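Local coordinates for protein putative TetR-family transcriptional regulator (Bordetella parapertussis 12822, PDB 3CCY) that probably binds DNA through a helix-turn-helix motif and regulates transcription, as expected of a TetR-family repressor, at residues A[71-76]-A[95-100]. Numbering follows the deposited sequence.
Sequences DSLLER and VKLFLE
Arg76 and Glu100 form a salt bridge between helix 58-81 and helix 87-115. Arg76 NH2 donates a hydrogen bond to Glu100 OE2, modelled at a very short 2.4 Å. Two conformers of Arg76 are modelled, and both Arg76 and Glu100 touch a crystal neighbour, so this length is doubtful. OE2 lies at the edge of the guanidinium, near its plane, but the carboxylate is turned 48° against that plane. Glu100 OE1 is farther from Arg76 NH2, at 3.3 Å. The Arg76 chain is bent at its third torsion (chi3 68°), which brings one face of the guanidinium over Leu97. Leu97 CD1 lies over that face of the Arg76 guanidinium, 3.8 Å from its plane and nearer its border than its middle. Leu97 CD1 also touches Arg76 CB at 3.9 Å. The other methyl, Leu97 CD2, packs against the backbone, 3.7 Å from Arg76 C. Leu97 thus lies between the ion pair and the buried side of the contact. There Leu73 crosses Phe98 at about a right angle. Leu73 CD1 approaches the ring obliquely, 3.5 Å from Phe98 CD1 and equally close to Phe98 CE1. Phe98 also touches Leu134 and Val138 of helix 122-145 and Phe164 and Ile167 of helix 153-168. The two short helical segments run nearly antiparallel, at 153°, with their axes 10.9 Å apart at closest approach. The contact joins the long helix that follows the predicted helix-turn-helix motif to the first helix of the C-terminal TetR-like region. Its chemistry is graded: aromatic and aliphatic groups fill the inner side, and the ion pair lies on the partly exposed side. Leu97 covers part of the guanidinium there, which probably shields the salt bridge partly from water.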
loop_
_atom_site.group_PDB
_atom_site.type_symbol
_atom_site.label_atom_id
_atom_site.label_comp_id
_atom_site.label_asym_id
_atom_site.label_seq_id
_atom_site.Cartn_x
_atom_site.Cartn_y
_atom_site.Cartn_z
ATOM N N ASP A 71 1.566 -19.065 5.326
ATOM C CA ASP A 71 1.003 -20.334 5.790
ATOM C C ASP A 71 0.271 -20.133 7.120
ATOM O O ASP A 71 -0.828 -20.627 7.304
ATOM C CB ASP A 71 2.076 -21.439 5.910
ATOM C CG ASP A 71 2.446 -22.046 4.564
ATOM O OD1 ASP A 71 1.774 -21.756 3.554
ATOM O OD2 ASP A 71 3.425 -22.817 4.502
ATOM N N SER A 72 0.865 -19.366 8.022
ATOM C CA SER A 72 0.238 -19.074 9.321
ATOM C C SER A 72 -1.073 -18.294 9.172
ATOM O O SER A 72 -2.089 -18.620 9.810
ATOM C CB SER A 72 1.205 -18.295 10.196
ATOM O OG SER A 72 0.999 -18.595 11.558
ATOM N N LEU A 73 -1.047 -17.265 8.328
ATOM C CA LEU A 73 -2.199 -16.439 8.099
ATOM C C LEU A 73 -3.360 -17.293 7.533
ATOM O O LEU A 73 -4.512 -17.168 7.969
ATOM C CB LEU A 73 -1.809 -15.318 7.137
ATOM C CG LEU A 73 -2.587 -14.019 7.059
ATOM C CD1 LEU A 73 -3.213 -13.579 8.386
ATOM C CD2 LEU A 73 -1.655 -12.921 6.487
ATOM N N LEU A 74 -3.042 -18.154 6.562
ATOM C CA LEU A 74 -4.029 -19.049 5.965
ATOM C C LEU A 74 -4.652 -20.004 6.979
ATOM O O LEU A 74 -5.858 -20.177 6.983
ATOM C CB LEU A 74 -3.428 -19.841 4.780
ATOM C CG LEU A 74 -3.248 -19.032 3.472
ATOM C CD1 LEU A 74 -2.421 -19.837 2.470
ATOM C CD2 LEU A 74 -4.588 -18.621 2.817
ATOM N N GLU A 75 -3.842 -20.606 7.845
ATOM C CA GLU A 75 -4.375 -21.548 8.818
ATOM C C GLU A 75 -5.267 -20.813 9.800
ATOM O O GLU A 75 -6.365 -21.275 10.078
ATOM C CB GLU A 75 -3.286 -22.307 9.572
ATOM C CG GLU A 75 -3.617 -23.792 9.909
ATOM C CD GLU A 75 -5.074 -24.299 9.577
ATOM O OE1 GLU A 75 -5.993 -24.126 10.434
ATOM O OE2 GLU A 75 -5.274 -24.924 8.479
ATOM N N ARG A 76 -4.833 -19.647 10.273
ATOM C CA ARG A 76 -5.625 -18.931 11.257
ATOM C C ARG A 76 -6.942 -18.426 10.700
ATOM O O ARG A 76 -7.947 -18.456 11.407
ATOM C CB ARG A 76 -4.779 -17.903 11.994
ATOM C CG ARG A 76 -3.690 -18.652 12.801
ATOM C CD ARG A 76 -2.699 -17.768 13.476
ATOM N NE ARG A 76 -3.324 -17.003 14.546
ATOM C CZ ARG A 76 -2.801 -15.906 15.073
ATOM N NH1 ARG A 76 -1.626 -15.470 14.646
ATOM N NH2 ARG A 76 -3.470 -15.243 16.006
ATOM N N VAL A 95 -10.985 -9.579 9.889
ATOM C CA VAL A 95 -10.253 -8.308 9.869
ATOM C C VAL A 95 -9.417 -8.134 11.182
ATOM O O VAL A 95 -8.298 -7.657 11.152
ATOM C CB VAL A 95 -11.216 -7.104 9.680
ATOM C CG1 VAL A 95 -10.428 -5.744 9.673
ATOM C CG2 VAL A 95 -12.026 -7.295 8.379
ATOM N N LYS A 96 -9.998 -8.518 12.311
ATOM C CA LYS A 96 -9.325 -8.428 13.622
ATOM C C LYS A 96 -8.090 -9.323 13.595
ATOM O O LYS A 96 -7.049 -8.950 14.119
ATOM C CB LYS A 96 -10.249 -8.920 14.718
ATOM C CG LYS A 96 -11.284 -7.924 15.174
ATOM C CD LYS A 96 -12.066 -8.444 16.414
ATOM C CE LYS A 96 -13.029 -7.292 16.808
ATOM N NZ LYS A 96 -13.735 -7.559 18.031
ATOM N N LEU A 97 -8.201 -10.489 12.958
ATOM C CA LEU A 97 -7.030 -11.387 12.814
ATOM C C LEU A 97 -5.881 -10.721 12.041
ATOM O O LEU A 97 -4.716 -10.771 12.477
ATOM C CB LEU A 97 -7.422 -12.709 12.141
ATOM C CG LEU A 97 -6.313 -13.620 11.635
ATOM C CD1 LEU A 97 -5.607 -14.208 12.857
ATOM C CD2 LEU A 97 -6.879 -14.735 10.729
ATOM N N PHE A 98 -6.208 -10.113 10.898
ATOM C CA PHE A 98 -5.154 -9.500 10.072
ATOM C C PHE A 98 -4.439 -8.399 10.832
ATOM O O PHE A 98 -3.199 -8.296 10.792
ATOM C CB PHE A 98 -5.676 -9.038 8.684
ATOM C CG PHE A 98 -6.155 -10.179 7.795
ATOM C CD1 PHE A 98 -5.988 -11.498 8.175
ATOM C CD2 PHE A 98 -6.738 -9.936 6.572
ATOM C CE1 PHE A 98 -6.421 -12.538 7.358
ATOM C CE2 PHE A 98 -7.170 -10.990 5.743
ATOM C CZ PHE A 98 -7.005 -12.272 6.132
ATOM N N LEU A 99 -5.196 -7.596 11.570
ATOM C CA LEU A 99 -4.598 -6.509 12.328
ATOM C C LEU A 99 -3.873 -6.984 13.567
ATOM O O LEU A 99 -2.911 -6.361 14.002
ATOM C CB LEU A 99 -5.628 -5.402 12.636
ATOM C CG LEU A 99 -6.093 -4.654 11.379
ATOM C CD1 LEU A 99 -7.066 -3.576 11.768
ATOM C CD2 LEU A 99 -4.923 -4.028 10.582
ATOM N N GLU A 100 -4.311 -8.110 14.129
ATOM C CA GLU A 100 -3.594 -8.732 15.220
ATOM C C GLU A 100 -2.181 -9.179 14.758
ATOM O O GLU A 100 -1.172 -8.956 15.457
ATOM C CB GLU A 100 -4.413 -9.903 15.780
ATOM C CG GLU A 100 -3.712 -10.720 16.854
ATOM C CD GLU A 100 -4.081 -12.198 16.810
ATOM O OE1 GLU A 100 -5.290 -12.559 16.716
ATOM O OE2 GLU A 100 -3.151 -13.017 16.889
#